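Local coordinates for protein uracil-DNA glycosylase (Nitratifractor salsuginis, PDB 5X3G) that belongs to the uracil-DNA glycosylase family, alpha/beta proteins with a central four-stranded parallel sheet flanked by helices, at residues A[114-126]-A[230-243]. Sequence-based numbering, arbitrary orientation.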
loop_
_atom_site.group_PDB
_atom_site.type_symbol
_atom_site.label_atom_id
_atom_site.label_comp_id
_atom_site.label_asym_id
_atom_site.label_seq_id
_atom_site.Cartn_x
_atom_site.Cartn_y
_atom_site.Cartn_z
ATOM N N THR A 114 -0.796 -1.053 -14.876
ATOM C CA THR A 114 -1.808 -2.078 -15.128
ATOM C C THR A 114 -2.681 -2.345 -13.906
ATOM O O THR A 114 -3.916 -2.297 -13.980
ATOM C CB THR A 114 -1.115 -3.368 -15.582
ATOM O OG1 THR A 114 -0.191 -3.068 -16.634
ATOM C CG2 THR A 114 -2.136 -4.379 -16.083
ATOM N N SER A 115 -2.049 -2.638 -12.771
ATOM C CA SER A 115 -2.812 -3.009 -11.586
ATOM C C SER A 115 -3.742 -1.884 -11.151
ATOM O O SER A 115 -4.916 -2.122 -10.842
ATOM C CB SER A 115 -1.856 -3.395 -10.458
ATOM O OG SER A 115 -1.185 -4.603 -10.765
ATOM N N LEU A 116 -3.239 -0.648 -11.141
ATOM C CA LEU A 116 -4.080 0.480 -10.757
ATOM C C LEU A 116 -5.162 0.743 -11.791
ATOM O O LEU A 116 -6.283 1.121 -11.435
ATOM C CB LEU A 116 -3.225 1.726 -10.543
ATOM C CG LEU A 116 -2.658 1.823 -9.126
ATOM C CD1 LEU A 116 -1.403 2.678 -9.095
ATOM C CD2 LEU A 116 -3.718 2.362 -8.171
ATOM N N ARG A 117 -4.844 0.563 -13.076
ATOM C CA ARG A 117 -5.856 0.663 -14.123
ATOM C C ARG A 117 -7.036 -0.255 -13.824
ATOM O O ARG A 117 -8.191 0.191 -13.738
ATOM C CB ARG A 117 -5.228 0.320 -15.479
ATOM C CG ARG A 117 -6.180 0.396 -16.665
ATOM C CD ARG A 117 -5.476 0.073 -17.985
ATOM N NE ARG A 117 -5.211 -1.355 -18.153
ATOM C CZ ARG A 117 -4.014 -1.877 -18.410
ATOM N NH1 ARG A 117 -2.954 -1.091 -18.539
ATOM N NH2 ARG A 117 -3.879 -3.188 -18.549
ATOM N N ASN A 118 -6.753 -1.545 -13.624
ATOM C CA ASN A 118 -7.833 -2.500 -13.406
ATOM C C ASN A 118 -8.527 -2.276 -12.069
ATOM O O ASN A 118 -9.740 -2.489 -11.964
ATOM C CB ASN A 118 -7.297 -3.927 -13.509
ATOM C CG ASN A 118 -6.860 -4.284 -14.918
ATOM O OD1 ASN A 118 -7.429 -3.800 -15.897
ATOM N ND2 ASN A 118 -5.846 -5.136 -15.028
ATOM N N PHE A 119 -7.790 -1.837 -11.044
ATOM C CA PHE A 119 -8.416 -1.561 -9.754
ATOM C C PHE A 119 -9.380 -0.388 -9.854
ATOM O O PHE A 119 -10.457 -0.408 -9.250
ATOM C CB PHE A 119 -7.352 -1.282 -8.690
ATOM C CG PHE A 119 -7.920 -1.048 -7.314
ATOM C CD1 PHE A 119 -8.098 -2.108 -6.444
ATOM C CD2 PHE A 119 -8.271 0.223 -6.886
ATOM C CE1 PHE A 119 -8.622 -1.907 -5.178
ATOM C CE2 PHE A 119 -8.796 0.426 -5.620
ATOM C CZ PHE A 119 -8.969 -0.640 -4.768
ATOM N N ILE A 120 -9.005 0.644 -10.610
ATOM C CA ILE A 120 -9.862 1.816 -10.746
ATOM C C ILE A 120 -11.100 1.483 -11.568
ATOM O O ILE A 120 -12.215 1.906 -11.232
ATOM C CB ILE A 120 -9.069 2.986 -11.355
ATOM C CG1 ILE A 120 -8.036 3.513 -10.353
ATOM C CG2 ILE A 120 -10.014 4.090 -11.801
ATOM C CD1 ILE A 120 -7.065 4.503 -10.955
ATOM N N LYS A 121 -10.933 0.717 -12.651
ATOM C CA LYS A 121 -12.109 0.239 -13.376
ATOM C C LYS A 121 -13.011 -0.600 -12.474
ATOM O O LYS A 121 -14.241 -0.466 -12.515
ATOM C CB LYS A 121 -11.686 -0.565 -14.605
ATOM C CG LYS A 121 -11.077 0.263 -15.718
ATOM C CD LYS A 121 -10.704 -0.621 -16.894
ATOM C CE LYS A 121 -9.987 0.162 -17.973
ATOM N NZ LYS A 121 -9.659 -0.710 -19.136
HETATM N N MSE A 122 -12.418 -1.475 -11.662
HETATM C CA MSE A 122 -13.147 -2.309 -10.702
HETATM C C MSE A 122 -13.972 -1.437 -9.763
HETATM O O MSE A 122 -15.142 -1.721 -9.518
HETATM C CB MSE A 122 -12.171 -3.197 -9.900
HETATM C CG MSE A 122 -12.811 -4.127 -8.841
HETATM SE SE MSE A 122 -13.421 -3.232 -7.201
HETATM C CE MSE A 122 -11.702 -2.634 -6.504
ATOM N N ALA A 123 -13.353 -0.379 -9.232
ATOM C CA ALA A 123 -14.066 0.502 -8.315
ATOM C C ALA A 123 -15.192 1.244 -9.024
ATOM O O ALA A 123 -16.270 1.442 -8.450
ATOM C CB ALA A 123 -13.092 1.484 -7.668
ATOM N N LEU A 124 -14.966 1.656 -10.276
ATOM C CA LEU A 124 -16.032 2.287 -11.047
ATOM C C LEU A 124 -17.198 1.334 -11.276
ATOM O O LEU A 124 -18.353 1.771 -11.318
ATOM C CB LEU A 124 -15.489 2.790 -12.382
ATOM C CG LEU A 124 -14.582 4.019 -12.334
ATOM C CD1 LEU A 124 -14.007 4.305 -13.715
ATOM C CD2 LEU A 124 -15.348 5.230 -11.786
ATOM N N VAL A 125 -16.925 0.037 -11.430
ATOM C CA VAL A 125 -18.013 -0.926 -11.578
ATOM C C VAL A 125 -18.739 -1.120 -10.252
ATOM O O VAL A 125 -19.972 -1.073 -10.186
ATOM C CB VAL A 125 -17.481 -2.262 -12.125
ATOM C CG1 VAL A 125 -18.576 -3.326 -12.092
ATOM C CG2 VAL A 125 -16.942 -2.083 -13.534
ATOM N N ALA A 126 -17.979 -1.342 -9.174
ATOM C CA ALA A 126 -18.576 -1.705 -7.893
ATOM C C ALA A 126 -19.444 -0.590 -7.332
ATOM O O ALA A 126 -20.377 -0.855 -6.565
ATOM C CB ALA A 126 -17.479 -2.072 -6.894
ATOM N N HIS A 230 -5.058 -10.987 -7.989
ATOM C CA HIS A 230 -4.251 -9.779 -8.067
ATOM C C HIS A 230 -4.825 -8.833 -9.120
ATOM O O HIS A 230 -5.204 -9.271 -10.211
ATOM C CB HIS A 230 -2.797 -10.120 -8.401
ATOM C CG HIS A 230 -1.842 -8.996 -8.145
ATOM N ND1 HIS A 230 -1.710 -7.921 -8.999
ATOM C CD2 HIS A 230 -0.983 -8.771 -7.124
ATOM C CE1 HIS A 230 -0.805 -7.087 -8.518
ATOM N NE2 HIS A 230 -0.349 -7.580 -7.381
ATOM N N PRO A 231 -4.903 -7.530 -8.825
ATOM C CA PRO A 231 -5.510 -6.588 -9.783
ATOM C C PRO A 231 -4.749 -6.456 -11.092
ATOM O O PRO A 231 -5.274 -5.841 -12.031
ATOM C CB PRO A 231 -5.526 -5.260 -9.012
ATOM C CG PRO A 231 -4.453 -5.414 -7.972
ATOM C CD PRO A 231 -4.478 -6.861 -7.584
ATOM N N TYR A 232 -3.536 -7.006 -11.191
ATOM C CA TYR A 232 -2.834 -7.020 -12.471
ATOM C C TYR A 232 -3.653 -7.725 -13.543
ATOM O O TYR A 232 -3.537 -7.399 -14.729
ATOM C CB TYR A 232 -1.467 -7.687 -12.307
ATOM C CG TYR A 232 -0.580 -7.618 -13.533
ATOM C CD1 TYR A 232 0.385 -6.628 -13.660
ATOM C CD2 TYR A 232 -0.698 -8.552 -14.554
ATOM C CE1 TYR A 232 1.201 -6.564 -14.774
ATOM C CE2 TYR A 232 0.109 -8.495 -15.672
ATOM C CZ TYR A 232 1.058 -7.500 -15.778
ATOM O OH TYR A 232 1.866 -7.441 -16.888
ATOM N N ASN A 233 -4.493 -8.676 -13.145
ATOM C CA ASN A 233 -5.292 -9.440 -14.088
ATOM C C ASN A 233 -6.541 -8.655 -14.463
ATOM O O ASN A 233 -7.234 -8.126 -13.590
ATOM C CB ASN A 233 -5.665 -10.787 -13.475
ATOM C CG ASN A 233 -4.449 -11.577 -13.030
ATOM O OD1 ASN A 233 -4.170 -11.691 -11.836
ATOM N ND2 ASN A 233 -3.718 -12.127 -13.991
ATOM N N HIS A 234 -6.824 -8.569 -15.765
ATOM C CA HIS A 234 -7.992 -7.814 -16.212
ATOM C C HIS A 234 -9.284 -8.376 -15.629
ATOM O O HIS A 234 -10.232 -7.619 -15.375
ATOM C CB HIS A 234 -8.050 -7.791 -17.741
ATOM C CG HIS A 234 -7.930 -9.142 -18.374
ATOM N ND1 HIS A 234 -9.027 -9.886 -18.755
ATOM C CD2 HIS A 234 -6.844 -9.881 -18.698
ATOM C CE1 HIS A 234 -8.620 -11.027 -19.283
ATOM N NE2 HIS A 234 -7.299 -11.049 -19.260
ATOM N N THR A 235 -9.333 -9.688 -15.384
ATOM C CA THR A 235 -10.518 -10.296 -14.786
ATOM C C THR A 235 -10.850 -9.682 -13.429
ATOM O O THR A 235 -12.018 -9.689 -13.016
ATOM C CB THR A 235 -10.318 -11.806 -14.653
ATOM O OG1 THR A 235 -9.005 -12.071 -14.148
ATOM C CG2 THR A 235 -10.485 -12.493 -16.005
ATOM N N PHE A 236 -9.845 -9.136 -12.734
ATOM C CA PHE A 236 -10.081 -8.441 -11.470
ATOM C C PHE A 236 -11.188 -7.404 -11.584
ATOM O O PHE A 236 -11.891 -7.140 -10.603
ATOM C CB PHE A 236 -8.791 -7.766 -10.991
ATOM C CG PHE A 236 -8.914 -7.074 -9.657
ATOM C CD1 PHE A 236 -8.735 -7.778 -8.478
ATOM C CD2 PHE A 236 -9.192 -5.717 -9.584
ATOM C CE1 PHE A 236 -8.839 -7.146 -7.252
ATOM C CE2 PHE A 236 -9.300 -5.080 -8.361
ATOM C CZ PHE A 236 -9.123 -5.795 -7.195
ATOM N N ILE A 237 -11.361 -6.811 -12.770
ATOM C CA ILE A 237 -12.360 -5.759 -12.928
ATOM C C ILE A 237 -13.757 -6.280 -12.616
ATOM O O ILE A 237 -14.589 -5.555 -12.056
ATOM C CB ILE A 237 -12.278 -5.153 -14.344
ATOM C CG1 ILE A 237 -10.890 -4.562 -14.593
ATOM C CG2 ILE A 237 -13.335 -4.079 -14.539
ATOM C CD1 ILE A 237 -10.661 -4.133 -16.025
ATOM N N VAL A 238 -14.037 -7.542 -12.939
ATOM C CA VAL A 238 -15.363 -8.091 -12.679
ATOM C C VAL A 238 -15.283 -9.170 -11.606
ATOM O O VAL A 238 -16.106 -10.092 -11.575
ATOM C CB VAL A 238 -16.008 -8.633 -13.969
ATOM C CG1 VAL A 238 -16.317 -7.489 -14.922
ATOM C CG2 VAL A 238 -15.097 -9.650 -14.632
ATOM N N ASN A 239 -14.303 -9.052 -10.714
ATOM C CA ASN A 239 -14.170 -9.966 -9.584
ATOM C C ASN A 239 -15.114 -9.509 -8.479
ATOM O O ASN A 239 -14.875 -8.482 -7.837
ATOM C CB ASN A 239 -12.725 -10.006 -9.096
ATOM C CG ASN A 239 -12.475 -11.128 -8.106
ATOM O OD1 ASN A 239 -13.019 -11.129 -7.003
ATOM N ND2 ASN A 239 -11.645 -12.087 -8.498
ATOM N N GLU A 240 -16.183 -10.274 -8.248
ATOM C CA GLU A 240 -17.229 -9.821 -7.335
ATOM C C GLU A 240 -16.772 -9.836 -5.880
ATOM O O GLU A 240 -17.304 -9.077 -5.059
ATOM C CB GLU A 240 -18.483 -10.673 -7.529
ATOM C CG GLU A 240 -19.100 -10.491 -8.909
ATOM C CD GLU A 240 -20.196 -11.494 -9.217
ATOM O OE1 GLU A 240 -20.428 -12.404 -8.396
ATOM O OE2 GLU A 240 -20.822 -11.365 -10.291
ATOM N N LYS A 241 -15.794 -10.680 -5.537
ATOM C CA LYS A 241 -15.217 -10.607 -4.199
ATOM C C LYS A 241 -14.540 -9.259 -3.983
ATOM O O LYS A 241 -14.613 -8.679 -2.888
ATOM C CB LYS A 241 -14.234 -11.760 -3.984
ATOM C CG LYS A 241 -13.751 -11.908 -2.549
ATOM C CD LYS A 241 -12.880 -13.146 -2.366
ATOM C CE LYS A 241 -12.693 -13.467 -0.888
ATOM N NZ LYS A 241 -11.804 -14.644 -0.677
ATOM N N ALA A 242 -13.902 -8.730 -5.032
ATOM C CA ALA A 242 -13.356 -7.380 -4.971
ATOM C C ALA A 242 -14.462 -6.341 -4.831
ATOM O O ALA A 242 -14.333 -5.397 -4.042
ATOM C CB ALA A 242 -12.509 -7.098 -6.210
ATOM N N TRP A 243 -15.556 -6.494 -5.588
ATOM C CA TRP A 243 -16.684 -5.576 -5.448
ATOM C C TRP A 243 -17.180 -5.529 -4.013
ATOM O O TRP A 243 -17.510 -4.455 -3.495
ATOM C CB TRP A 243 -17.845 -5.988 -6.351
ATOM C CG TRP A 243 -17.566 -6.093 -7.810
ATOM C CD1 TRP A 243 -16.412 -5.784 -8.469
ATOM C CD2 TRP A 243 -18.489 -6.545 -8.802
ATOM N NE1 TRP A 243 -16.562 -6.023 -9.818
ATOM C CE2 TRP A 243 -17.831 -6.489 -10.045
ATOM C CE3 TRP A 243 -19.812 -6.991 -8.757
ATOM C CZ2 TRP A 243 -18.453 -6.867 -11.234
ATOM C CZ3 TRP A 243 -20.428 -7.364 -9.933
ATOM C CH2 TRP A 243 -19.750 -7.300 -11.155
#
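Ser115 and Tyr232 pair at one end of this contact, their CA atoms 4.1 Å apart, and Ala126 and Trp243 at the other, so segment 230-243 runs along helix 114-126 in the same direction. Asn118 supplies the polar link: its ND2 donates to Pro231 O at 3.1 Å, within the amide plane and in the plane of the carbonyl. An amide suits this place because the type I turn's own bond uses His230 O, leaving Pro231 O to the helix. His230 ND1 stiffens the turn by accepting from Tyr232 N, and Ser115 OG lies at the edge of the same imidazole. Thr114 offers a methyl, CG2, over one face of the Tyr232 ring, a CH-pi contact. Branched Ile237 reaches between Asn118 OD1 and Lys121, its CD1 3.6 Å from Lys121 CD. The unbranched, flexible chain of Met122, modelled as selenomethionine, bends at chi2 (-75°) and chi3; its CG meets the broad apolar ring of Phe236, 3.7 Å from CE2, and SE lies beside the edge of Trp243's five-membered ring, a Met-aromatic contact. Val125 CG1 comes obliquely against the indole, 3.6 Å from Trp243 CZ2. Trp243 NE1 donates almost straight (174°) to Ile237 O, fixing the ring's rotation. Asn239, at the N-cap, accepts from Ala242 N with OD1. Thus the His230-Asn233 turn and 3-10 segment 234-237, connecting outermost strand 225-228 of the parallel sheet to helix 240-246, pack along helix 114-126.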